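Local coordinates for protein F420-H2 Dependent Reductase A (Mycobacterium smegmatis str. MC2 155, PDB 3H96) that binds coenzyme F420 and probably uses its reduced form to reduce quinones, as a mycobacterial reductase of a kind linked to aflatoxin degradation, at residues E94-R108 / G131-T143. Sequence-based numbering, arbitrary orientation. Where two conformers were deposited one is given.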
loop_
_atom_site.group_PDB
_atom_site.type_symbol
_atom_site.label_atom_id
_atom_site.label_comp_id
_atom_site.label_asym_id
_atom_site.label_seq_id
_atom_site.Cartn_x
_atom_site.Cartn_y
_atom_site.Cartn_z
ATOM N N GLU A 94 -7.267 -8.516 11.617
ATOM C CA GLU A 94 -7.549 -7.276 12.351
ATOM C C GLU A 94 -8.051 -6.094 11.508
ATOM O O GLU A 94 -8.023 -6.130 10.279
ATOM C CB GLU A 94 -6.318 -6.849 13.158
ATOM C CG GLU A 94 -5.907 -7.841 14.233
ATOM C CD GLU A 94 -4.850 -7.282 15.167
ATOM O OE1 GLU A 94 -3.649 -7.429 14.862
ATOM O OE2 GLU A 94 -5.222 -6.697 16.205
ATOM N N THR A 95 -8.505 -5.047 12.200
ATOM C CA THR A 95 -8.981 -3.807 11.577
ATOM C C THR A 95 -8.622 -2.782 12.611
ATOM O O THR A 95 -8.953 -2.957 13.774
ATOM C CB THR A 95 -10.505 -3.811 11.441
ATOM O OG1 THR A 95 -10.889 -4.945 10.648
ATOM C CG2 THR A 95 -11.037 -2.480 10.781
ATOM N N TYR A 96 -7.859 -1.771 12.219
ATOM C CA TYR A 96 -7.436 -0.757 13.150
ATOM C C TYR A 96 -7.165 0.584 12.462
ATOM O O TYR A 96 -6.967 0.679 11.198
ATOM C CB TYR A 96 -6.227 -1.258 13.989
ATOM C CG TYR A 96 -5.037 -1.690 13.162
ATOM C CD1 TYR A 96 -4.823 -3.050 12.884
ATOM C CD2 TYR A 96 -4.124 -0.738 12.647
ATOM C CE1 TYR A 96 -3.707 -3.456 12.085
ATOM C CE2 TYR A 96 -2.996 -1.146 11.860
ATOM C CZ TYR A 96 -2.802 -2.505 11.612
ATOM O OH TYR A 96 -1.726 -2.928 10.817
ATOM N N ALA A 97 -7.109 1.627 13.281
ATOM C CA ALA A 97 -6.831 2.965 12.778
ATOM C C ALA A 97 -5.302 3.103 12.531
ATOM O O ALA A 97 -4.497 2.407 13.192
ATOM C CB ALA A 97 -7.349 4.015 13.836
ATOM N N VAL A 98 -4.907 3.967 11.574
ATOM C CA VAL A 98 -3.515 4.237 11.340
ATOM C C VAL A 98 -3.250 5.728 11.103
ATOM O O VAL A 98 -4.119 6.452 10.537
ATOM C CB VAL A 98 -2.993 3.393 10.150
ATOM C CG1 VAL A 98 -1.803 3.979 9.640
ATOM C CG2 VAL A 98 -2.678 1.928 10.591
ATOM N N GLY A 99 -2.069 6.176 11.555
ATOM C CA GLY A 99 -1.502 7.483 11.171
ATOM C C GLY A 99 -0.741 7.267 9.874
ATOM O O GLY A 99 -0.096 6.238 9.693
ATOM N N VAL A 100 -0.839 8.231 8.945
ATOM C CA VAL A 100 -0.096 8.172 7.683
ATOM C C VAL A 100 1.088 9.166 7.657
ATOM O O VAL A 100 0.919 10.327 7.983
ATOM C CB VAL A 100 -1.027 8.592 6.471
ATOM C CG1 VAL A 100 -0.245 8.532 5.158
ATOM C CG2 VAL A 100 -2.328 7.706 6.399
ATOM N N THR A 101 2.283 8.723 7.241
ATOM C CA THR A 101 3.411 9.642 7.003
ATOM C C THR A 101 4.072 9.156 5.701
ATOM O O THR A 101 3.944 7.997 5.362
ATOM C CB THR A 101 4.457 9.598 8.189
ATOM O OG1 THR A 101 4.682 8.250 8.505
ATOM C CG2 THR A 101 3.880 10.246 9.509
ATOM N N GLU A 102 4.723 10.038 4.953
ATOM C CA GLU A 102 5.350 9.664 3.718
ATOM C C GLU A 102 6.821 9.445 3.994
ATOM O O GLU A 102 7.437 10.274 4.658
ATOM C CB GLU A 102 5.141 10.768 2.679
ATOM C CG GLU A 102 5.636 10.254 1.355
ATOM C CD GLU A 102 5.115 10.935 0.094
ATOM O OE1 GLU A 102 4.158 11.749 0.128
ATOM O OE2 GLU A 102 5.708 10.601 -0.964
ATOM N N VAL A 103 7.408 8.360 3.491
ATOM C CA VAL A 103 8.835 8.140 3.692
ATOM C C VAL A 103 9.577 8.721 2.480
ATOM O O VAL A 103 9.176 8.437 1.327
ATOM C CB VAL A 103 9.221 6.630 3.757
ATOM C CG1 VAL A 103 10.655 6.494 4.164
ATOM C CG2 VAL A 103 8.344 5.882 4.731
ATOM N N THR A 104 10.651 9.493 2.729
ATOM C CA THR A 104 11.407 10.147 1.641
ATOM C C THR A 104 12.930 9.906 1.728
ATOM O O THR A 104 13.445 9.329 2.710
ATOM C CB THR A 104 11.119 11.703 1.478
ATOM O OG1 THR A 104 11.507 12.400 2.657
ATOM C CG2 THR A 104 9.677 12.007 1.097
ATOM N N GLY A 105 13.648 10.333 0.696
ATOM C CA GLY A 105 15.124 10.277 0.755
ATOM C C GLY A 105 15.652 8.850 0.744
ATOM O O GLY A 105 15.009 7.932 0.196
ATOM N N GLU A 106 16.823 8.672 1.350
ATOM C CA GLU A 106 17.505 7.375 1.433
ATOM C C GLU A 106 16.633 6.346 2.177
ATOM O O GLU A 106 16.595 5.184 1.775
ATOM C CB GLU A 106 18.936 7.485 2.036
ATOM C CG GLU A 106 19.912 8.484 1.310
ATOM C CD GLU A 106 20.185 8.239 -0.207
ATOM O OE1 GLU A 106 19.402 8.767 -1.058
ATOM O OE2 GLU A 106 21.199 7.575 -0.559
ATOM N N ASP A 107 15.901 6.768 3.217
ATOM C CA ASP A 107 14.926 5.844 3.845
ATOM C C ASP A 107 13.875 5.214 2.878
ATOM O O ASP A 107 13.624 4.014 2.968
ATOM C CB ASP A 107 14.250 6.422 5.084
ATOM C CG ASP A 107 15.194 6.426 6.334
ATOM O OD1 ASP A 107 16.432 6.535 6.174
ATOM O OD2 ASP A 107 14.693 6.285 7.479
ATOM N N ARG A 108 13.289 6.006 2.010
ATOM C CA ARG A 108 12.386 5.504 0.984
ATOM C C ARG A 108 13.102 4.430 0.130
ATOM O O ARG A 108 12.585 3.381 -0.072
ATOM C CB ARG A 108 11.838 6.609 0.076
ATOM C CG ARG A 108 10.667 6.243 -0.780
ATOM C CD ARG A 108 10.592 6.753 -2.277
ATOM N NE ARG A 108 11.656 6.226 -3.052
ATOM C CZ ARG A 108 11.592 5.370 -4.062
ATOM N NH1 ARG A 108 10.495 4.913 -4.558
ATOM N NH2 ARG A 108 12.705 5.012 -4.589
ATOM N N GLY A 131 12.332 9.246 -14.352
ATOM C CA GLY A 131 12.311 10.505 -15.048
ATOM C C GLY A 131 10.894 11.050 -15.119
ATOM O O GLY A 131 10.706 12.151 -15.586
ATOM N N ILE A 132 9.913 10.294 -14.601
ATOM C CA ILE A 132 8.503 10.714 -14.620
ATOM C C ILE A 132 7.982 10.957 -13.205
ATOM O O ILE A 132 7.513 12.067 -12.848
ATOM C CB ILE A 132 7.634 9.665 -15.395
ATOM C CG1 ILE A 132 8.186 9.479 -16.831
ATOM C CG2 ILE A 132 6.105 10.036 -15.385
ATOM C CD1 ILE A 132 7.515 8.307 -17.656
ATOM N N ARG A 133 8.090 9.940 -12.367
ATOM C CA ARG A 133 7.766 10.132 -11.001
ATOM C C ARG A 133 8.570 9.164 -10.117
ATOM O O ARG A 133 9.025 8.102 -10.600
ATOM C CB ARG A 133 6.245 9.992 -10.755
ATOM C CG ARG A 133 5.723 8.620 -10.806
ATOM C CD ARG A 133 4.180 8.475 -10.510
ATOM N NE ARG A 133 3.881 7.135 -10.987
ATOM C CZ ARG A 133 3.626 6.058 -10.217
ATOM N NH1 ARG A 133 3.530 6.141 -8.910
ATOM N NH2 ARG A 133 3.428 4.872 -10.790
ATOM N N THR A 134 8.777 9.566 -8.851
ATOM C CA THR A 134 9.337 8.669 -7.831
ATOM C C THR A 134 8.143 8.044 -7.133
ATOM O O THR A 134 7.215 8.773 -6.719
ATOM C CB THR A 134 10.099 9.492 -6.810
ATOM O OG1 THR A 134 11.279 9.967 -7.468
ATOM C CG2 THR A 134 10.570 8.626 -5.541
ATOM N N ILE A 135 8.139 6.704 -7.052
ATOM C CA ILE A 135 7.007 5.898 -6.491
ATOM C C ILE A 135 6.963 6.180 -5.002
ATOM O O ILE A 135 7.964 5.923 -4.281
ATOM C CB ILE A 135 7.163 4.397 -6.881
ATOM C CG1 ILE A 135 6.862 4.294 -8.392
ATOM C CG2 ILE A 135 6.128 3.476 -6.200
ATOM C CD1 ILE A 135 7.229 2.912 -8.995
ATOM N N PRO A 136 5.821 6.748 -4.540
ATOM C CA PRO A 136 5.787 7.075 -3.124
ATOM C C PRO A 136 5.744 5.851 -2.217
ATOM O O PRO A 136 5.124 4.796 -2.540
ATOM C CB PRO A 136 4.517 7.920 -2.960
ATOM C CG PRO A 136 4.248 8.520 -4.403
ATOM C CD PRO A 136 4.779 7.444 -5.338
ATOM N N VAL A 137 6.430 5.965 -1.084
ATOM C CA VAL A 137 6.221 4.963 -0.022
ATOM C C VAL A 137 5.552 5.638 1.173
ATOM O O VAL A 137 6.036 6.673 1.644
ATOM C CB VAL A 137 7.588 4.332 0.358
ATOM C CG1 VAL A 137 7.506 3.350 1.578
ATOM C CG2 VAL A 137 8.118 3.574 -0.827
ATOM N N LEU A 138 4.466 5.052 1.692
ATOM C CA LEU A 138 3.837 5.575 2.881
ATOM C C LEU A 138 3.995 4.573 4.053
ATOM O O LEU A 138 3.920 3.361 3.841
ATOM C CB LEU A 138 2.326 5.775 2.632
ATOM C CG LEU A 138 1.899 6.699 1.495
ATOM C CD1 LEU A 138 0.371 6.783 1.533
ATOM C CD2 LEU A 138 2.424 8.105 1.717
ATOM N N ALA A 139 4.163 5.118 5.257
ATOM C CA ALA A 139 4.165 4.384 6.489
ATOM C C ALA A 139 2.770 4.480 7.150
ATOM O O ALA A 139 2.280 5.579 7.456
ATOM C CB ALA A 139 5.258 4.941 7.407
ATOM N N LEU A 140 2.140 3.328 7.379
ATOM C CA LEU A 140 0.891 3.235 8.072
ATOM C C LEU A 140 1.139 2.722 9.505
ATOM O O LEU A 140 1.480 1.555 9.726
ATOM C CB LEU A 140 -0.051 2.348 7.259
ATOM C CG LEU A 140 -0.107 2.729 5.773
ATOM C CD1 LEU A 140 -1.115 1.776 5.035
ATOM C CD2 LEU A 140 -0.563 4.262 5.599
ATOM N N THR A 141 0.955 3.603 10.488
ATOM C CA THR A 141 1.337 3.279 11.851
ATOM C C THR A 141 0.102 3.094 12.730
ATOM O O THR A 141 -0.706 4.025 12.852
ATOM C CB THR A 141 2.175 4.368 12.475
ATOM O OG1 THR A 141 3.313 4.609 11.650
ATOM C CG2 THR A 141 2.617 3.920 13.866
ATOM N N ARG A 142 0.008 1.915 13.348
ATOM C CA ARG A 142 -1.146 1.576 14.155
ATOM C C ARG A 142 -1.329 2.566 15.292
ATOM O O ARG A 142 -0.415 2.876 16.017
ATOM C CB ARG A 142 -1.062 0.156 14.725
ATOM C CG ARG A 142 -2.385 -0.289 15.392
ATOM C CD ARG A 142 -2.281 -1.757 15.755
ATOM N NE ARG A 142 -3.552 -2.214 16.243
ATOM C CZ ARG A 142 -3.966 -3.456 16.154
ATOM N NH1 ARG A 142 -3.178 -4.403 15.648
ATOM N NH2 ARG A 142 -5.148 -3.746 16.639
ATOM N N THR A 143 -2.512 3.111 15.435
ATOM C CA THR A 143 -2.941 3.817 16.621
ATOM C C THR A 143 -4.161 3.122 17.193
ATOM O O THR A 143 -4.780 2.278 16.566
ATOM C CB THR A 143 -3.374 5.236 16.357
ATOM O OG1 THR A 143 -4.449 5.230 15.422
ATOM C CG2 THR A 143 -2.297 6.074 15.875
HETATM O O HOH W 1 0.190 -0.715 10.624
HETATM O O HOH W 2 -7.590 1.411 15.956
HETATM O O HOH W 3 2.692 6.693 9.821
HETATM O O HOH W 4 7.668 8.652 -0.660
#
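V98 to T101 pair with R142 to A139 as neighbouring antiparallel strands in the sheet of this PNPOX-like, split-barrel F420H2-dependent reductase; strand 86-91 lies on the other side of 94-103, and 61-65 on the other side of 137-142. Reciprocal backbone hydrogen bonds establish the register: T141 N reaches G99 O at 2.9 Å, nearly straight at 173°, and G99 N returns to T141 O; T101 and A139 repeat the exchange. Water 3 donates to A139 O and also joins T101 OG1 with T141 OG1.

Apolar contacts divide between the two faces. V100 CG2 lies beside L140 CD2 at 4.0 Å, whereas V103 CG2 meets V137 CG1 at 4.1 Å on the face packed against I111 of helix 105-118.

Polar side chains grip both ends. With its chain extended from CG to NE, R142 crosses Y96 so that CD sits over the ring centre, 3.8 Å from the centroid, and the guanidinium lies flat on the same ring, planes 11° apart. The salt bridge to E94 is end-on, NH2 to OE2 at 3.0 Å and NH1 to OE1 at 3.2 Å, both oxygens being approached from above the carboxylate plane. Beyond the strands, R108, also salt-bridged to E126, has T134 CG2 over one guanidinium face, and its NH1 donates a hydrogen bond onto a lone pair of I135 O at 2.7 Å.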